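Local coordinates for protein peptidoglycan-N-acetylmuramic acid deacetylase PdaC (Bacillus subtilis subsp. subtilis str. 168, PDB 6H8N) that removes acetyl groups from N-acetylmuramic acid residues of peptidoglycan, conferring lysozyme resistance, and also deacylates short chitin oligomers, this chain being its C-terminal NodB-type deacetylase domain, at residues 23-35 and 163-177. The protein carries 1 engineered substitution. Residues are numbered along the deposited sequence; the frame is centred on the assembly and turned at random.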
loop_
_atom_site.group_PDB
_atom_site.type_symbol
_atom_site.label_atom_id
_atom_site.label_comp_id
_atom_site.label_asym_id
_atom_site.label_seq_id
_atom_site.Cartn_x
_atom_site.Cartn_y
_atom_site.Cartn_z
ATOM N N ALA A 23 -4.161 -6.183 15.768
ATOM C CA ALA A 23 -4.418 -7.610 15.701
ATOM C C ALA A 23 -4.203 -8.150 14.297
ATOM O O ALA A 23 -3.711 -9.273 14.129
ATOM C CB ALA A 23 -5.830 -7.913 16.189
ATOM N N THR A 24 -4.568 -7.382 13.274
ATOM C CA THR A 24 -4.426 -7.838 11.899
ATOM C C THR A 24 -3.145 -7.316 11.253
ATOM O O THR A 24 -2.410 -8.089 10.629
ATOM C CB THR A 24 -5.655 -7.430 11.087
ATOM O OG1 THR A 24 -5.904 -6.035 11.270
ATOM C CG2 THR A 24 -6.879 -8.190 11.551
ATOM N N THR A 25 -2.828 -6.032 11.432
ATOM C CA THR A 25 -1.614 -5.471 10.855
ATOM C C THR A 25 -0.368 -6.166 11.374
ATOM O O THR A 25 0.559 -6.434 10.604
ATOM C CB THR A 25 -1.549 -3.969 11.132
ATOM O OG1 THR A 25 -2.772 -3.350 10.707
ATOM C CG2 THR A 25 -0.357 -3.332 10.420
ATOM N N ASN A 26 -0.314 -6.479 12.679
ATOM C CA ASN A 26 0.886 -7.138 13.203
ATOM C C ASN A 26 1.078 -8.529 12.610
ATOM O O ASN A 26 2.210 -8.976 12.403
ATOM C CB ASN A 26 0.860 -7.240 14.725
ATOM C CG ASN A 26 1.166 -5.937 15.405
ATOM O OD1 ASN A 26 1.948 -5.117 14.908
ATOM N ND2 ASN A 26 0.610 -5.762 16.587
ATOM N N GLN A 27 -0.020 -9.245 12.373
ATOM C CA GLN A 27 0.079 -10.555 11.746
ATOM C C GLN A 27 0.650 -10.437 10.336
ATOM O O GLN A 27 1.518 -11.221 9.939
ATOM C CB GLN A 27 -1.313 -11.191 11.733
ATOM C CG GLN A 27 -1.337 -12.607 11.250
ATOM C CD GLN A 27 -2.745 -13.143 11.086
ATOM O OE1 GLN A 27 -3.622 -12.916 11.918
ATOM N NE2 GLN A 27 -2.955 -13.867 10.016
ATOM N N ILE A 28 0.205 -9.425 9.578
ATOM C CA ILE A 28 0.716 -9.209 8.231
ATOM C C ILE A 28 2.188 -8.824 8.277
ATOM O O ILE A 28 2.999 -9.324 7.493
ATOM C CB ILE A 28 -0.146 -8.151 7.524
ATOM C CG1 ILE A 28 -1.558 -8.710 7.274
ATOM C CG2 ILE A 28 0.499 -7.679 6.217
ATOM C CD1 ILE A 28 -2.597 -7.664 6.965
ATOM N N LEU A 29 2.559 -7.940 9.205
ATOM C CA LEU A 29 3.962 -7.574 9.367
ATOM C C LEU A 29 4.804 -8.796 9.709
ATOM O O LEU A 29 5.917 -8.942 9.204
ATOM C CB LEU A 29 4.121 -6.500 10.441
ATOM C CG LEU A 29 3.574 -5.127 10.048
ATOM C CD1 LEU A 29 3.491 -4.223 11.260
ATOM C CD2 LEU A 29 4.436 -4.480 8.970
ATOM N N ASP A 30 4.272 -9.696 10.544
ATOM C CA ASP A 30 4.974 -10.941 10.866
ATOM C C ASP A 30 5.194 -11.778 9.615
ATOM O O ASP A 30 6.280 -12.333 9.417
ATOM C CB ASP A 30 4.181 -11.776 11.873
ATOM C CG ASP A 30 4.192 -11.220 13.284
ATOM O OD1 ASP A 30 4.956 -10.295 13.603
ATOM O OD2 ASP A 30 3.411 -11.768 14.100
ATOM N N SER A 31 4.161 -11.911 8.782
ATOM C CA SER A 31 4.266 -12.704 7.560
ATOM C C SER A 31 5.310 -12.110 6.626
ATOM O O SER A 31 6.121 -12.828 6.039
ATOM C CB SER A 31 2.916 -12.754 6.839
ATOM O OG SER A 31 1.885 -13.334 7.606
ATOM N N LEU A 32 5.273 -10.788 6.433
ATOM C CA LEU A 32 6.254 -10.144 5.572
ATOM C C LEU A 32 7.665 -10.385 6.083
ATOM O O LEU A 32 8.569 -10.705 5.305
ATOM C CB LEU A 32 5.969 -8.642 5.481
ATOM C CG LEU A 32 4.698 -8.264 4.729
ATOM C CD1 LEU A 32 4.315 -6.811 5.019
ATOM C CD2 LEU A 32 4.876 -8.485 3.225
ATOM N N LYS A 33 7.869 -10.245 7.394
ATOM C CA LYS A 33 9.192 -10.447 7.957
ATOM C C LYS A 33 9.650 -11.890 7.773
ATOM O O LYS A 33 10.802 -12.133 7.387
ATOM C CB LYS A 33 9.176 -10.033 9.429
ATOM C CG LYS A 33 10.501 -10.219 10.138
ATOM C CD LYS A 33 10.558 -9.410 11.441
ATOM C CE LYS A 33 9.398 -9.679 12.378
ATOM N NZ LYS A 33 9.494 -8.846 13.640
ATOM N N LYS A 34 8.751 -12.851 8.006
ATOM C CA LYS A 34 9.095 -14.271 7.890
ATOM C C LYS A 34 9.534 -14.610 6.477
ATOM O O LYS A 34 10.507 -15.348 6.278
ATOM C CB LYS A 34 7.882 -15.112 8.277
ATOM C CG LYS A 34 8.058 -16.635 8.074
ATOM C CD LYS A 34 6.779 -17.372 8.457
ATOM C CE LYS A 34 6.792 -18.832 8.036
ATOM N NZ LYS A 34 5.520 -19.540 8.417
ATOM N N TYR A 35 8.828 -14.086 5.479
ATOM C CA TYR A 35 9.113 -14.401 4.089
ATOM C C TYR A 35 10.037 -13.390 3.425
ATOM O O TYR A 35 10.273 -13.478 2.220
ATOM C CB TYR A 35 7.802 -14.586 3.316
ATOM C CG TYR A 35 7.066 -15.827 3.752
ATOM C CD1 TYR A 35 7.553 -17.090 3.435
ATOM C CD2 TYR A 35 5.900 -15.744 4.501
ATOM C CE1 TYR A 35 6.885 -18.234 3.847
ATOM C CE2 TYR A 35 5.222 -16.889 4.920
ATOM C CZ TYR A 35 5.724 -18.127 4.585
ATOM O OH TYR A 35 5.062 -19.266 4.997
ATOM N N ARG A 163 -9.859 -10.019 9.951
ATOM C CA ARG A 163 -9.162 -11.270 10.223
ATOM C C ARG A 163 -8.974 -12.097 8.953
ATOM O O ARG A 163 -7.892 -12.659 8.728
ATOM C CB ARG A 163 -9.935 -12.055 11.280
ATOM C CG ARG A 163 -9.377 -13.436 11.591
ATOM C CD ARG A 163 -8.713 -13.487 12.961
ATOM N NE ARG A 163 -7.712 -12.435 13.144
ATOM C CZ ARG A 163 -6.541 -12.393 12.512
ATOM N NH1 ARG A 163 -5.685 -11.400 12.748
ATOM N NH2 ARG A 163 -6.225 -13.336 11.638
ATOM N N THR A 164 -10.017 -12.220 8.129
ATOM C CA THR A 164 -9.905 -13.006 6.905
ATOM C C THR A 164 -8.894 -12.402 5.945
ATOM O O THR A 164 -8.269 -13.129 5.170
ATOM C CB THR A 164 -11.270 -13.197 6.222
ATOM O OG1 THR A 164 -12.023 -11.983 6.262
ATOM C CG2 THR A 164 -12.081 -14.283 6.907
ATOM N N SER A 165 -8.748 -11.079 5.947
ATOM C CA SER A 165 -7.757 -10.416 5.103
ATOM C C SER A 165 -6.342 -10.694 5.587
ATOM O O SER A 165 -5.446 -10.928 4.775
ATOM C CB SER A 165 -8.030 -8.913 5.071
ATOM O OG SER A 165 -9.242 -8.662 4.407
ATOM N N ALA A 166 -6.108 -10.655 6.894
ATOM C CA ALA A 166 -4.777 -10.965 7.399
ATOM C C ALA A 166 -4.423 -12.419 7.129
ATOM O O ALA A 166 -3.299 -12.737 6.730
ATOM C CB ALA A 166 -4.691 -10.652 8.888
ATOM N N ASP A 167 -5.365 -13.324 7.364
ATOM C CA ASP A 167 -5.112 -14.735 7.073
ATOM C C ASP A 167 -4.848 -14.955 5.590
ATOM O O ASP A 167 -3.911 -15.667 5.214
ATOM C CB ASP A 167 -6.283 -15.600 7.553
ATOM C CG ASP A 167 -6.372 -15.674 9.067
ATOM O OD1 ASP A 167 -5.371 -15.408 9.765
ATOM O OD2 ASP A 167 -7.466 -16.023 9.567
ATOM N N ALA A 168 -5.657 -14.343 4.728
ATOM C CA ALA A 168 -5.421 -14.435 3.294
ATOM C C ALA A 168 -4.059 -13.868 2.926
ATOM O O ALA A 168 -3.344 -14.447 2.101
ATOM C CB ALA A 168 -6.532 -13.723 2.524
ATOM N N ALA A 169 -3.698 -12.724 3.513
ATOM C CA ALA A 169 -2.421 -12.097 3.186
ATOM C C ALA A 169 -1.253 -13.010 3.519
ATOM O O ALA A 169 -0.269 -13.047 2.775
ATOM C CB ALA A 169 -2.277 -10.764 3.923
ATOM N N ASP A 170 -1.313 -13.733 4.638
ATOM C CA ASP A 170 -0.224 -14.662 4.945
ATOM C C ASP A 170 -0.048 -15.689 3.841
ATOM O O ASP A 170 1.079 -15.960 3.407
ATOM C CB ASP A 170 -0.467 -15.370 6.274
ATOM C CG ASP A 170 0.654 -16.346 6.614
ATOM O OD1 ASP A 170 1.740 -15.901 7.027
ATOM O OD2 ASP A 170 0.470 -17.575 6.430
ATOM N N GLU A 171 -1.150 -16.294 3.391
ATOM C CA GLU A 171 -1.081 -17.303 2.347
ATOM C C GLU A 171 -0.626 -16.698 1.024
ATOM O O GLU A 171 0.160 -17.315 0.293
ATOM C CB GLU A 171 -2.439 -18.002 2.217
ATOM C CG GLU A 171 -2.464 -19.053 1.140
ATOM C CD GLU A 171 -3.654 -19.969 1.184
ATOM O OE1 GLU A 171 -4.431 -19.914 2.146
ATOM O OE2 GLU A 171 -3.798 -20.735 0.216
ATOM N N ILE A 172 -1.101 -15.492 0.696
ATOM C CA ILE A 172 -0.676 -14.812 -0.529
ATOM C C ILE A 172 0.817 -14.529 -0.491
ATOM O O ILE A 172 1.532 -14.737 -1.473
ATOM C CB ILE A 172 -1.511 -13.537 -0.735
ATOM C CG1 ILE A 172 -2.956 -13.902 -1.117
ATOM C CG2 ILE A 172 -0.867 -12.603 -1.754
ATOM C CD1 ILE A 172 -3.921 -12.793 -0.842
ATOM N N ILE A 173 1.297 -14.013 0.632
ATOM C CA ILE A 173 2.723 -13.725 0.773
ATOM C C ILE A 173 3.541 -14.995 0.579
ATOM O O ILE A 173 4.544 -15.012 -0.143
ATOM C CB ILE A 173 2.994 -13.066 2.131
ATOM C CG1 ILE A 173 2.430 -11.636 2.151
ATOM C CG2 ILE A 173 4.504 -13.075 2.454
ATOM C CD1 ILE A 173 2.252 -11.062 3.537
ATOM N N LYS A 174 3.114 -16.092 1.205
ATOM C CA LYS A 174 3.833 -17.357 1.049
ATOM C C LYS A 174 3.833 -17.821 -0.404
ATOM O O LYS A 174 4.878 -18.197 -0.955
ATOM C CB LYS A 174 3.211 -18.425 1.926
ATOM C CG LYS A 174 3.960 -19.750 1.829
ATOM C CD LYS A 174 3.278 -20.862 2.600
ATOM C CE LYS A 174 4.164 -22.104 2.704
ATOM N NZ LYS A 174 5.404 -21.837 3.502
ATOM N N LYS A 175 2.669 -17.835 -1.032
ATOM C CA LYS A 175 2.578 -18.365 -2.389
ATOM C C LYS A 175 3.332 -17.503 -3.394
ATOM O O LYS A 175 3.992 -18.027 -4.292
ATOM C CB LYS A 175 1.118 -18.566 -2.784
ATOM C CG LYS A 175 0.481 -19.705 -2.026
ATOM C CD LYS A 175 -0.911 -20.005 -2.502
ATOM C CE LYS A 175 -1.350 -21.369 -1.972
ATOM N NZ LYS A 175 -2.761 -21.636 -2.244
ATOM N N LEU A 176 3.243 -16.179 -3.272
ATOM C CA LEU A 176 4.004 -15.321 -4.176
ATOM C C LEU A 176 5.502 -15.479 -3.955
ATOM O O LEU A 176 6.273 -15.506 -4.926
ATOM C CB LEU A 176 3.594 -13.857 -4.020
ATOM C CG LEU A 176 2.172 -13.514 -4.452
ATOM C CD1 LEU A 176 1.846 -12.094 -3.975
ATOM C CD2 LEU A 176 2.006 -13.651 -5.965
ATOM N N THR A 177 5.927 -15.601 -2.700
ATOM C CA THR A 177 7.336 -15.842 -2.420
ATOM C C THR A 177 7.773 -17.175 -3.017
ATOM O O THR A 177 8.837 -17.260 -3.644
ATOM C CB THR A 177 7.586 -15.770 -0.908
ATOM O OG1 THR A 177 7.212 -14.473 -0.432
ATOM C CG2 THR A 177 9.052 -16.003 -0.592
HETATM O O HOH W 1 -0.789 -12.253 7.954
HETATM O O HOH W 2 3.308 -17.394 8.658
HETATM O O HOH W 3 2.733 -19.203 6.377
HETATM O O HOH W 4 8.813 -12.267 0.170
#
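Ile173 pushes its CD1 into a hole formed by Ile28, Ser31, Leu32 and Tyr35, meeting Leu32 CD2 at 3.7 Å, while its CG2 branch lies against Tyr35 CD2. This is the tightly packed part. Segments 23-35 and 163-177 of the two helices run parallel, 3° apart with axes 9.0 Å from each other, and the small Ala166 and Ala169 let Ile28 CG1 settle on the second helix, 4.0 Å from Ala169 CB. Tyr35 is the reciprocal knob, held among Asp170, Ile173, Lys174 and Thr177. Its ring takes Lys174 CA over one face in a CH-pi contact, 4.1 Å from the centroid, and carries Lys34 CG on the opposite face.

The solvent side is polar and partly bridged by water. Lys174, bent at its last torsion, donates from NZ to Tyr35 OH. Gln27, extended with CG anti to the backbone N (chi1 -174°), gives NE2 to Asp167 OD1 (2.9 Å) and receives two weak bonds at OE1 from the Arg163 guanidinium, whose plane is nearly that of the Gln27 amide. An Arg163–Asp167 salt bridge completes this cluster. Ser31 OG donates to the anti lone pair of Asp170 OD1 (2.6 Å) and accepts from a water that also binds Ala166 O.

The pair belongs to the outer helical layer of the NodB-homology domain, a distorted (beta/alpha) barrel in this family. Inward, Ile28 and Ala169 meet Phe16 of strand 11-17, and Ile173 meets Leu14; helix 52-60 flanks segment 23-35, and helix 139-149 flanks segment 163-177.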